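Local coordinates for isomaltodextranase (Arthrobacter globiformis, PDB 5AWO), which hydrolyses alpha-1,6-glucosidic linkages of dextran, releasing successive isomaltose units from the non-reducing chain ends, at residues 493-507 with 593-605. Numbering follows the deposited sequence.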
# COMPACT_ATOMS: atom_id res chain seq x y z
N HIS A 493 -5.17 -15.41 24.69
CA HIS A 493 -6.10 -15.41 25.83
C HIS A 493 -7.49 -15.76 25.29
O HIS A 493 -8.03 -15.03 24.46
CB HIS A 493 -6.12 -14.04 26.51
CG HIS A 493 -4.78 -13.61 27.02
ND1 HIS A 493 -4.10 -14.30 28.00
CD2 HIS A 493 -3.99 -12.55 26.69
CE1 HIS A 493 -2.95 -13.70 28.24
NE2 HIS A 493 -2.86 -12.64 27.46
N PRO A 494 -8.09 -16.87 25.78
CA PRO A 494 -9.40 -17.21 25.18
C PRO A 494 -10.55 -16.22 25.45
O PRO A 494 -10.44 -15.33 26.30
CB PRO A 494 -9.71 -18.61 25.73
CG PRO A 494 -8.67 -18.92 26.76
CD PRO A 494 -7.54 -17.94 26.62
N GLY A 495 -11.65 -16.36 24.69
CA GLY A 495 -12.87 -15.55 24.89
C GLY A 495 -13.08 -14.45 23.87
O GLY A 495 -14.13 -13.79 23.84
N TYR A 496 -12.07 -14.21 23.04
CA TYR A 496 -12.22 -13.28 21.92
C TYR A 496 -13.25 -13.81 20.91
O TYR A 496 -13.39 -15.00 20.74
CB TYR A 496 -10.87 -13.06 21.23
CG TYR A 496 -10.18 -14.33 20.81
CD1 TYR A 496 -10.49 -14.96 19.62
CD2 TYR A 496 -9.22 -14.92 21.62
CE1 TYR A 496 -9.85 -16.11 19.23
CE2 TYR A 496 -8.60 -16.10 21.27
CZ TYR A 496 -8.91 -16.70 20.06
OH TYR A 496 -8.28 -17.85 19.71
N ASP A 497 -13.98 -12.88 20.30
CA ASP A 497 -14.78 -13.12 19.10
C ASP A 497 -13.85 -13.18 17.88
O ASP A 497 -12.91 -12.41 17.78
CB ASP A 497 -15.81 -11.99 18.92
CG ASP A 497 -16.86 -11.96 20.05
OD1 ASP A 497 -17.28 -13.04 20.50
OD2 ASP A 497 -17.25 -10.84 20.45
N GLY A 498 -14.11 -14.11 16.97
CA GLY A 498 -13.28 -14.23 15.77
C GLY A 498 -12.00 -15.03 15.95
O GLY A 498 -11.93 -15.93 16.77
N ASN A 499 -10.99 -14.69 15.15
CA ASN A 499 -9.73 -15.45 15.08
C ASN A 499 -8.69 -14.96 16.11
O ASN A 499 -7.68 -15.62 16.30
CB ASN A 499 -9.11 -15.38 13.65
CG ASN A 499 -8.68 -13.99 13.25
OD1 ASN A 499 -9.36 -13.03 13.48
ND2 ASN A 499 -7.52 -13.90 12.52
N GLY A 500 -8.96 -13.82 16.75
CA GLY A 500 -8.03 -13.23 17.70
C GLY A 500 -8.39 -11.80 18.04
O GLY A 500 -9.55 -11.38 17.95
N PHE A 501 -7.37 -11.02 18.39
CA PHE A 501 -7.54 -9.67 18.86
C PHE A 501 -6.25 -8.90 18.63
O PHE A 501 -5.27 -9.45 18.12
CB PHE A 501 -7.90 -9.66 20.37
CG PHE A 501 -6.98 -10.46 21.23
CD1 PHE A 501 -5.81 -9.90 21.77
CD2 PHE A 501 -7.26 -11.78 21.49
CE1 PHE A 501 -4.97 -10.66 22.56
CE2 PHE A 501 -6.42 -12.55 22.27
CZ PHE A 501 -5.27 -11.99 22.81
N VAL A 502 -6.24 -7.62 19.01
CA VAL A 502 -5.03 -6.83 18.92
C VAL A 502 -4.39 -6.64 20.29
O VAL A 502 -5.09 -6.24 21.22
CB VAL A 502 -5.32 -5.48 18.25
CG1 VAL A 502 -4.14 -4.52 18.40
CG2 VAL A 502 -5.62 -5.71 16.78
N ASP A 503 -3.11 -6.96 20.40
CA ASP A 503 -2.34 -6.67 21.61
C ASP A 503 -1.23 -5.68 21.29
O ASP A 503 -1.25 -5.01 20.22
CB ASP A 503 -1.84 -7.96 22.28
CG ASP A 503 -0.72 -8.64 21.54
OD1 ASP A 503 -0.40 -8.18 20.41
OD2 ASP A 503 -0.18 -9.64 22.07
N GLY A 504 -0.29 -5.52 22.23
CA GLY A 504 0.75 -4.54 22.10
C GLY A 504 0.27 -3.13 22.37
O GLY A 504 0.97 -2.17 22.02
N LEU A 505 -0.91 -2.97 22.96
CA LEU A 505 -1.46 -1.66 23.25
C LEU A 505 -1.06 -1.33 24.69
O LEU A 505 -1.85 -1.50 25.62
CB LEU A 505 -2.97 -1.62 23.03
CG LEU A 505 -3.42 -1.81 21.56
CD1 LEU A 505 -4.91 -2.11 21.49
CD2 LEU A 505 -3.09 -0.57 20.74
N GLN A 506 0.18 -0.89 24.84
CA GLN A 506 0.76 -0.51 26.13
C GLN A 506 1.81 0.57 25.83
O GLN A 506 1.88 1.10 24.71
CB GLN A 506 1.32 -1.73 26.86
CG GLN A 506 2.75 -2.13 26.55
CD GLN A 506 2.92 -2.64 25.14
OE1 GLN A 506 2.34 -3.66 24.79
NE2 GLN A 506 3.72 -1.95 24.34
N ALA A 507 2.61 0.96 26.82
CA ALA A 507 3.63 1.97 26.55
C ALA A 507 4.48 1.52 25.35
O ALA A 507 4.98 0.40 25.32
CB ALA A 507 4.51 2.20 27.78
N ARG A 593 -2.33 3.88 22.44
CA ARG A 593 -1.84 4.03 23.80
C ARG A 593 -0.68 5.03 23.81
O ARG A 593 0.45 4.69 23.46
CB ARG A 593 -1.41 2.66 24.32
CG ARG A 593 -1.48 2.54 25.85
CD ARG A 593 -0.37 3.32 26.51
NE ARG A 593 -0.15 2.83 27.88
CZ ARG A 593 0.74 3.33 28.72
NH1 ARG A 593 1.49 4.37 28.35
NH2 ARG A 593 0.88 2.79 29.92
N GLY A 594 -0.98 6.25 24.24
CA GLY A 594 0.03 7.31 24.34
C GLY A 594 0.81 7.31 25.65
O GLY A 594 0.55 6.53 26.58
N ALA A 595 1.80 8.20 25.72
CA ALA A 595 2.67 8.30 26.90
C ALA A 595 1.91 8.70 28.17
O ALA A 595 2.30 8.31 29.27
CB ALA A 595 3.81 9.27 26.62
N THR A 596 0.82 9.43 27.99
CA THR A 596 0.00 9.90 29.11
C THR A 596 -1.16 8.95 29.38
O THR A 596 -1.99 9.22 30.26
CB THR A 596 -0.54 11.32 28.85
OG1 THR A 596 -1.44 11.32 27.73
CG2 THR A 596 0.59 12.31 28.61
N ASP A 597 -1.27 7.87 28.62
CA ASP A 597 -2.28 6.87 28.91
C ASP A 597 -1.79 5.96 30.02
O ASP A 597 -0.60 5.80 30.25
CB ASP A 597 -2.67 6.07 27.65
CG ASP A 597 -3.67 6.80 26.77
OD1 ASP A 597 -4.76 7.20 27.24
OD2 ASP A 597 -3.36 7.01 25.58
N LYS A 598 -2.75 5.34 30.69
CA LYS A 598 -2.49 4.47 31.81
C LYS A 598 -2.71 3.01 31.42
O LYS A 598 -3.71 2.69 30.79
CB LYS A 598 -3.42 4.83 32.97
CG LYS A 598 -3.17 4.05 34.25
CD LYS A 598 -4.06 4.56 35.38
CE LYS A 598 -3.67 3.92 36.70
NZ LYS A 598 -4.61 4.32 37.79
N GLY A 599 -1.78 2.15 31.80
CA GLY A 599 -1.94 0.71 31.70
C GLY A 599 -1.84 0.13 30.30
O GLY A 599 -0.95 0.49 29.51
N ALA A 600 -2.75 -0.80 30.00
CA ALA A 600 -2.78 -1.50 28.72
C ALA A 600 -4.15 -2.15 28.51
O ALA A 600 -4.87 -2.43 29.48
CB ALA A 600 -1.70 -2.56 28.69
N ILE A 601 -4.53 -2.39 27.26
CA ILE A 601 -5.68 -3.22 26.94
C ILE A 601 -5.34 -4.11 25.78
O ILE A 601 -4.40 -3.84 25.03
CB ILE A 601 -6.97 -2.45 26.56
CG1 ILE A 601 -6.89 -1.85 25.14
CG2 ILE A 601 -7.32 -1.41 27.62
CD1 ILE A 601 -8.19 -1.23 24.66
N ASN A 602 -6.14 -5.16 25.63
CA ASN A 602 -6.21 -5.90 24.36
C ASN A 602 -7.55 -5.54 23.74
O ASN A 602 -8.55 -5.44 24.45
CB ASN A 602 -6.10 -7.39 24.59
CG ASN A 602 -4.71 -7.81 25.03
OD1 ASN A 602 -3.73 -7.17 24.68
ND2 ASN A 602 -4.62 -8.90 25.79
N LEU A 603 -7.59 -5.33 22.43
CA LEU A 603 -8.79 -4.85 21.78
C LEU A 603 -9.33 -5.90 20.81
O LEU A 603 -8.60 -6.34 19.92
CB LEU A 603 -8.54 -3.54 21.04
CG LEU A 603 -9.76 -2.89 20.41
CD1 LEU A 603 -10.71 -2.32 21.47
CD2 LEU A 603 -9.34 -1.80 19.44
N ASN A 604 -10.60 -6.28 20.99
CA ASN A 604 -11.26 -7.25 20.11
C ASN A 604 -12.00 -6.58 18.97
O ASN A 604 -11.83 -6.97 17.81
CB ASN A 604 -12.23 -8.09 20.93
CG ASN A 604 -12.66 -9.36 20.23
OD1 ASN A 604 -12.12 -9.78 19.19
ND2 ASN A 604 -13.63 -9.99 20.81
N TRP A 605 -12.83 -5.58 19.25
CA TRP A 605 -13.58 -4.90 18.24
C TRP A 605 -14.12 -3.58 18.71
O TRP A 605 -14.09 -3.30 19.92
CB TRP A 605 -14.72 -5.78 17.68
CG TRP A 605 -15.70 -6.47 18.65
CD1 TRP A 605 -15.80 -7.80 18.86
CD2 TRP A 605 -16.75 -5.87 19.44
NE1 TRP A 605 -16.84 -8.09 19.74
CE2 TRP A 605 -17.43 -6.91 20.10
CE3 TRP A 605 -17.18 -4.56 19.65
CZ2 TRP A 605 -18.51 -6.68 20.98
CZ3 TRP A 605 -18.26 -4.33 20.52
CH2 TRP A 605 -18.90 -5.38 21.16
O HOH W 1 -1.94 -10.07 26.68
O HOH W 2 -10.19 -8.78 16.52
O HOH W 3 -1.95 -5.01 24.86
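V502 and L603 sit opposite each other as an antiparallel hydrogen-bonded pair: V502 N gives its hydrogen to L603 O at 2.8 Å, almost straight, and L603 N returns one to V502 O at 2.9 Å. On the face of the sheet that carries these two side chains, L505 reaches over with CD1 3.9 Å from L603 CB and also touches CG1 of I601. Between this pair and the long, bent bond from I601 N to L505 O the pairing opens, and water 3 accepts from L505 N and donates to I601 O and to N602 OD1. The amide of N602 slants across F501, the planes 30° apart, with ND2 3.7 Å from F501 CE1, and the same nitrogen donates to water 1, which also bonds H493 NE2. The pairing belongs to the beta-sandwich of the CBM35-type carbohydrate-binding module: 601-609 is the last strand, flanked here by 501-505, and N604 with W605 forms a classic bulge opposite R533. From the bulge, W605 NE1 donates a hydrogen bond to D497 OD2 at 2.9 Å, on the anti lone pair and in the indole plane, with the carboxylate turned just 9° from the ring; R475 adds a cation-pi contact to the indole. At the other end the contact is looser and more exposed. R593, bent at chi2 (-73°), spreads its guanidinium under the 506-507 backbone, with A507 N 3.5 Å above the centre of one face. NE and NH2 both donate to the single oxygen G599 O, near the guanidinium plane, while NH1 bonds G594 O, which is tilted from it; Q506 and A507 meet the group through van der Waals contact.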